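Long-range contact in NAD-dependent deacetylase 2 (Archaeoglobus fulgidus, PDB 1S7G), which removes acetyl groups from lysines of proteins, among them the chromatin protein Alba, in a reaction that consumes NAD and yields 2''-O-acetyl-ADP-ribose: residues A96-N101 with R113-H118. Residues are numbered along the deposited sequence; the frame is centred on the assembly and turned at random.
Sequences AVITQN and RVLELH. With NAD (nicotinamide-adenine-dinucleotide), chain L.
Over one face of the His-118 imidazole, toward its rim, lies Gln-100 CG, 4.2 Å from the ring centroid in a CH-pi contact; the Gln-100 amide runs alongside, its plane only 18° from that of the ring. In the ring plane, ND1 donates to Leu-117 O (3.2 Å), which it meets from above the carbonyl plane. Both residues follow the C-terminal ends of neighbouring parallel strands, 94-99 and 114-116, joined by helix 105-108 in a beta-alpha-beta crossover of the sirtuin Rossmann-fold sheet, where NAD binds. With its chain extended beyond CG (chi2 -175°), Gln-100 carries NE2 to NAD O5D in a weak hydrogen bond. Replacing His-118, the predicted proton acceptor, with an alanine would probably leave Gln-100 CG without the ring beside it and Leu-117 O without its ND1 partner. Four backbone hydrogen bonds join 96-101 to 113-118, the last from Leu-117 N to Thr-99 O. Ile-98 CG2, on the face that packs on helix 171-183, meets Leu-117 CD1 at 3.6 Å; Thr-99 CG2 packs on Val-114 CG1 on the other. Beyond the strand end, water 2 donates to Asn-101 O (2.8 Å) and to Glu-116 OE1 (2.7 Å).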
ATOM      1  N   ALA A  96      -6.719   1.730   0.456  1.00 26.87           N
ATOM      2  CA  ALA A  96      -5.599   2.524  -0.006  1.00 25.75           C
ATOM      3  C   ALA A  96      -5.959   3.412  -1.174  1.00 24.95           C
ATOM      4  O   ALA A  96      -6.818   3.080  -1.987  1.00 24.41           O
ATOM      5  CB  ALA A  96      -4.450   1.615  -0.397  1.00 25.96           C
ATOM      6  N   VAL A  97      -5.301   4.558  -1.241  1.00 24.68           N
ATOM      7  CA  VAL A  97      -5.499   5.480  -2.342  1.00 23.78           C
ATOM      8  C   VAL A  97      -4.133   5.656  -2.986  1.00 22.49           C
ATOM      9  O   VAL A  97      -3.168   5.990  -2.311  1.00 23.10           O
ATOM     10  CB  VAL A  97      -6.012   6.850  -1.867  1.00 23.12           C
ATOM     11  CG1 VAL A  97      -5.904   7.858  -2.982  1.00 23.74           C
ATOM     12  CG2 VAL A  97      -7.461   6.736  -1.423  1.00 26.19           C
ATOM     13  N   ILE A  98      -4.048   5.384  -4.279  1.00 21.65           N
ATOM     14  CA  ILE A  98      -2.802   5.551  -5.013  1.00 22.53           C
ATOM     15  C   ILE A  98      -3.054   6.757  -5.903  1.00 23.97           C
ATOM     16  O   ILE A  98      -4.038   6.790  -6.644  1.00 26.04           O
ATOM     17  CB  ILE A  98      -2.494   4.339  -5.905  1.00 20.31           C
ATOM     18  CG1 ILE A  98      -2.351   3.083  -5.051  1.00 20.02           C
ATOM     19  CG2 ILE A  98      -1.230   4.598  -6.696  1.00 16.66           C
ATOM     20  CD1 ILE A  98      -2.267   1.807  -5.861  1.00 22.70           C
ATOM     21  N   THR A  99      -2.183   7.749  -5.844  1.00 24.03           N
ATOM     22  CA  THR A  99      -2.422   8.925  -6.656  1.00 24.41           C
ATOM     23  C   THR A  99      -1.194   9.465  -7.338  1.00 24.49           C
ATOM     24  O   THR A  99      -0.063   9.245  -6.894  1.00 22.38           O
ATOM     25  CB  THR A  99      -3.070  10.070  -5.822  1.00 24.70           C
ATOM     26  OG1 THR A  99      -3.473  11.130  -6.696  1.00 25.89           O
ATOM     27  CG2 THR A  99      -2.089  10.627  -4.803  1.00 24.43           C
ATOM     28  N   GLN A 100      -1.445  10.162  -8.440  1.00 25.77           N
ATOM     29  CA  GLN A 100      -0.403  10.803  -9.213  1.00 27.61           C
ATOM     30  C   GLN A 100      -0.422  12.291  -8.912  1.00 25.61           C
ATOM     31  O   GLN A 100       0.462  13.021  -9.339  1.00 28.16           O
ATOM     32  CB  GLN A 100      -0.622  10.572 -10.709  1.00 30.37           C
ATOM     33  CG  GLN A 100       0.011   9.279 -11.179  1.00 37.51           C
ATOM     34  CD  GLN A 100      -0.077   9.069 -12.675  1.00 39.38           C
ATOM     35  OE1 GLN A 100       0.540   8.146 -13.208  1.00 44.30           O
ATOM     36  NE2 GLN A 100      -0.846   9.909 -13.360  1.00 38.23           N
ATOM     37  N   ASN A 101      -1.429  12.743  -8.176  1.00 24.23           N
ATOM     38  CA  ASN A 101      -1.515  14.164  -7.844  1.00 26.50           C
ATOM     39  C   ASN A 101      -0.561  14.542  -6.716  1.00 25.41           C
ATOM     40  O   ASN A 101      -0.226  13.719  -5.867  1.00 25.19           O
ATOM     41  CB  ASN A 101      -2.948  14.535  -7.454  1.00 26.42           C
ATOM     42  CG  ASN A 101      -3.943  14.172  -8.530  1.00 28.16           C
ATOM     43  OD1 ASN A 101      -3.625  14.231  -9.714  1.00 29.10           O
ATOM     44  ND2 ASN A 101      -5.158  13.806  -8.129  1.00 25.53           N
ATOM     45  N   ARG A 113      -4.481   6.458   4.105  1.00 29.99           N
ATOM     46  CA  ARG A 113      -3.437   5.793   3.336  1.00 29.58           C
ATOM     47  C   ARG A 113      -3.404   6.272   1.898  1.00 27.12           C
ATOM     48  O   ARG A 113      -4.241   5.896   1.081  1.00 27.09           O
ATOM     49  CB  ARG A 113      -3.624   4.276   3.378  1.00 28.74           C
ATOM     50  CG  ARG A 113      -2.526   3.497   2.661  1.00 32.81           C
ATOM     51  CD  ARG A 113      -2.570   2.032   3.065  1.00 32.86           C
ATOM     52  NE  ARG A 113      -1.604   1.203   2.354  1.00 33.06           N
ATOM     53  CZ  ARG A 113      -0.287   1.366   2.401  1.00 32.69           C
ATOM     54  NH1 ARG A 113       0.500   0.545   1.719  1.00 33.05           N
ATOM     55  NH2 ARG A 113       0.244   2.350   3.116  1.00 32.82           N
ATOM     56  N   VAL A 114      -2.409   7.097   1.603  1.00 25.07           N
ATOM     57  CA  VAL A 114      -2.237   7.664   0.277  1.00 23.44           C
ATOM     58  C   VAL A 114      -0.807   7.430  -0.204  1.00 23.65           C
ATOM     59  O   VAL A 114       0.146   7.858   0.442  1.00 22.25           O
ATOM     60  CB  VAL A 114      -2.505   9.177   0.304  1.00 22.55           C
ATOM     61  CG1 VAL A 114      -2.494   9.734  -1.097  1.00 22.97           C
ATOM     62  CG2 VAL A 114      -3.830   9.451   0.983  1.00 22.82           C
ATOM     63  N   LEU A 115      -0.668   6.735  -1.328  1.00 21.56           N
ATOM     64  CA  LEU A 115       0.639   6.461  -1.905  1.00 24.29           C
ATOM     65  C   LEU A 115       0.821   7.475  -3.033  1.00 25.03           C
ATOM     66  O   LEU A 115       0.160   7.397  -4.067  1.00 26.40           O
ATOM     67  CB  LEU A 115       0.693   5.020  -2.427  1.00 24.60           C
ATOM     68  CG  LEU A 115       0.399   3.949  -1.359  1.00 26.48           C
ATOM     69  CD1 LEU A 115       0.403   2.561  -1.977  1.00 25.40           C
ATOM     70  CD2 LEU A 115       1.450   4.030  -0.251  1.00 27.32           C
ATOM     71  N   GLU A 116       1.703   8.444  -2.813  1.00 24.53           N
ATOM     72  CA  GLU A 116       1.946   9.501  -3.784  1.00 25.81           C
ATOM     73  C   GLU A 116       3.072   9.159  -4.755  1.00 26.01           C
ATOM     74  O   GLU A 116       4.251   9.319  -4.444  1.00 27.74           O
ATOM     75  CB  GLU A 116       2.233  10.802  -3.028  1.00 27.85           C
ATOM     76  CG  GLU A 116       1.057  11.228  -2.135  1.00 32.49           C
ATOM     77  CD  GLU A 116       1.346  12.466  -1.297  1.00 37.67           C
ATOM     78  OE1 GLU A 116       0.546  13.432  -1.351  1.00 38.03           O
ATOM     79  OE2 GLU A 116       2.369  12.471  -0.582  1.00 38.57           O
ATOM     80  N   LEU A 117       2.693   8.703  -5.944  1.00 25.55           N
ATOM     81  CA  LEU A 117       3.660   8.296  -6.960  1.00 24.84           C
ATOM     82  C   LEU A 117       4.532   9.407  -7.548  1.00 24.75           C
ATOM     83  O   LEU A 117       5.619   9.141  -8.056  1.00 22.75           O
ATOM     84  CB  LEU A 117       2.938   7.559  -8.090  1.00 25.63           C
ATOM     85  CG  LEU A 117       2.172   6.321  -7.633  1.00 27.80           C
ATOM     86  CD1 LEU A 117       1.503   5.667  -8.824  1.00 30.36           C
ATOM     87  CD2 LEU A 117       3.123   5.354  -6.953  1.00 29.58           C
ATOM     88  N   HIS A 118       4.062  10.647  -7.499  1.00 24.55           N
ATOM     89  CA  HIS A 118       4.850  11.747  -8.033  1.00 26.28           C
ATOM     90  C   HIS A 118       5.312  12.690  -6.928  1.00 26.50           C
ATOM     91  O   HIS A 118       5.734  13.804  -7.204  1.00 26.76           O
ATOM     92  CB  HIS A 118       4.043  12.531  -9.076  1.00 27.58           C
ATOM     93  CG  HIS A 118       3.846  11.799 -10.367  1.00 28.57           C
ATOM     94  ND1 HIS A 118       4.366  10.544 -10.602  1.00 32.59           N
ATOM     95  CD2 HIS A 118       3.180  12.146 -11.494  1.00 31.57           C
ATOM     96  CE1 HIS A 118       4.028  10.148 -11.817  1.00 30.54           C
ATOM     97  NE2 HIS A 118       3.309  11.102 -12.379  1.00 31.66           N
TER
HETATM   98  PA  NAD L 703      -4.329  13.309 -17.352  1.00 49.27           P
HETATM   99  O1A NAD L 703      -3.674  12.524 -18.326  1.00 50.76           O
HETATM  100  O2A NAD L 703      -4.273  14.730 -17.609  1.00 51.19           O
HETATM  101  O5B NAD L 703      -5.753  12.696 -17.239  1.00 49.11           O
HETATM  102  C5B NAD L 703      -6.885  13.200 -16.412  1.00 45.53           C
HETATM  103  C4B NAD L 703      -8.141  12.472 -16.914  1.00 44.89           C
HETATM  104  O4B NAD L 703      -9.248  12.939 -16.097  1.00 42.93           O
HETATM  105  C3B NAD L 703      -8.562  12.755 -18.430  1.00 43.73           C
HETATM  106  O3B NAD L 703      -8.573  11.444 -19.062  1.00 45.05           O
HETATM  107  C2B NAD L 703      -9.931  13.429 -18.415  1.00 42.88           C
HETATM  108  O2B NAD L 703     -10.892  13.080 -19.366  1.00 42.11           O
HETATM  109  C1B NAD L 703     -10.384  13.172 -16.935  1.00 42.28           C
HETATM  110  N9A NAD L 703     -11.130  14.291 -16.291  1.00 39.50           N
HETATM  111  C8A NAD L 703     -11.142  15.678 -16.414  1.00 37.89           C
HETATM  112  N7A NAD L 703     -11.999  16.262 -15.590  1.00 40.88           N
HETATM  113  C5A NAD L 703     -12.614  15.314 -14.855  1.00 38.80           C
HETATM  114  C6A NAD L 703     -13.685  15.246 -13.720  1.00 37.67           C
HETATM  115  N6A NAD L 703     -14.262  16.249 -13.219  1.00 40.05           N
HETATM  116  N1A NAD L 703     -14.034  13.956 -13.207  1.00 38.01           N
HETATM  117  C2A NAD L 703     -13.510  12.715 -13.654  1.00 37.27           C
HETATM  118  N3A NAD L 703     -12.503  12.737 -14.723  1.00 37.38           N
HETATM  119  C4A NAD L 703     -12.079  14.039 -15.286  1.00 38.87           C
HETATM  120  O3  NAD L 703      -3.793  13.060 -15.930  1.00 49.38           O
HETATM  121  PN  NAD L 703      -3.205  11.824 -15.225  1.00 47.52           P
HETATM  122  O1N NAD L 703      -3.939  10.697 -15.669  1.00 50.71           O
HETATM  123  O2N NAD L 703      -3.220  12.192 -13.788  1.00 48.25           O
HETATM  124  O5D NAD L 703      -1.671  11.724 -15.903  1.00 51.65           O
HETATM  125  C5D NAD L 703      -0.726  12.782 -15.583  1.00 57.29           C
HETATM  126  C4D NAD L 703       0.724  12.525 -15.898  1.00 62.05           C
HETATM  127  O4D NAD L 703       0.970  11.770 -17.180  1.00 63.36           O
HETATM  128  C3D NAD L 703       1.531  13.868 -16.032  1.00 64.30           C
HETATM  129  O3D NAD L 703       2.822  13.783 -15.320  1.00 66.65           O
HETATM  130  C2D NAD L 703       1.653  14.124 -17.623  1.00 65.32           C
HETATM  131  O2D NAD L 703       2.796  14.908 -18.049  1.00 65.72           O
HETATM  132  C1D NAD L 703       1.579  12.638 -18.245  1.00 65.05           C
HETATM  133  N1N NAD L 703       0.747  12.531 -19.526  1.00 66.63           N
HETATM  134  C2N NAD L 703       1.541  12.453 -20.817  1.00 67.18           C
HETATM  135  C3N NAD L 703       0.875  12.298 -22.082  1.00 68.22           C
HETATM  136  C7N NAD L 703       1.633  12.256 -23.415  1.00 69.02           C
HETATM  137  O7N NAD L 703       0.991  11.940 -24.509  1.00 69.66           O
HETATM  138  N7N NAD L 703       2.955  12.620 -23.415  1.00 69.61           N
HETATM  139  C4N NAD L 703      -0.722  12.208 -22.107  1.00 67.86           C
HETATM  140  C5N NAD L 703      -1.543  12.301 -20.799  1.00 68.23           C
HETATM  141  C6N NAD L 703      -0.782  12.462 -19.523  1.00 67.04           C
HETATM  142  O   HOH W   1       1.930  11.979  -6.211  1.00 12.25           O
HETATM  143  O   HOH W   2      -1.066  14.288  -3.309  1.00 22.14           O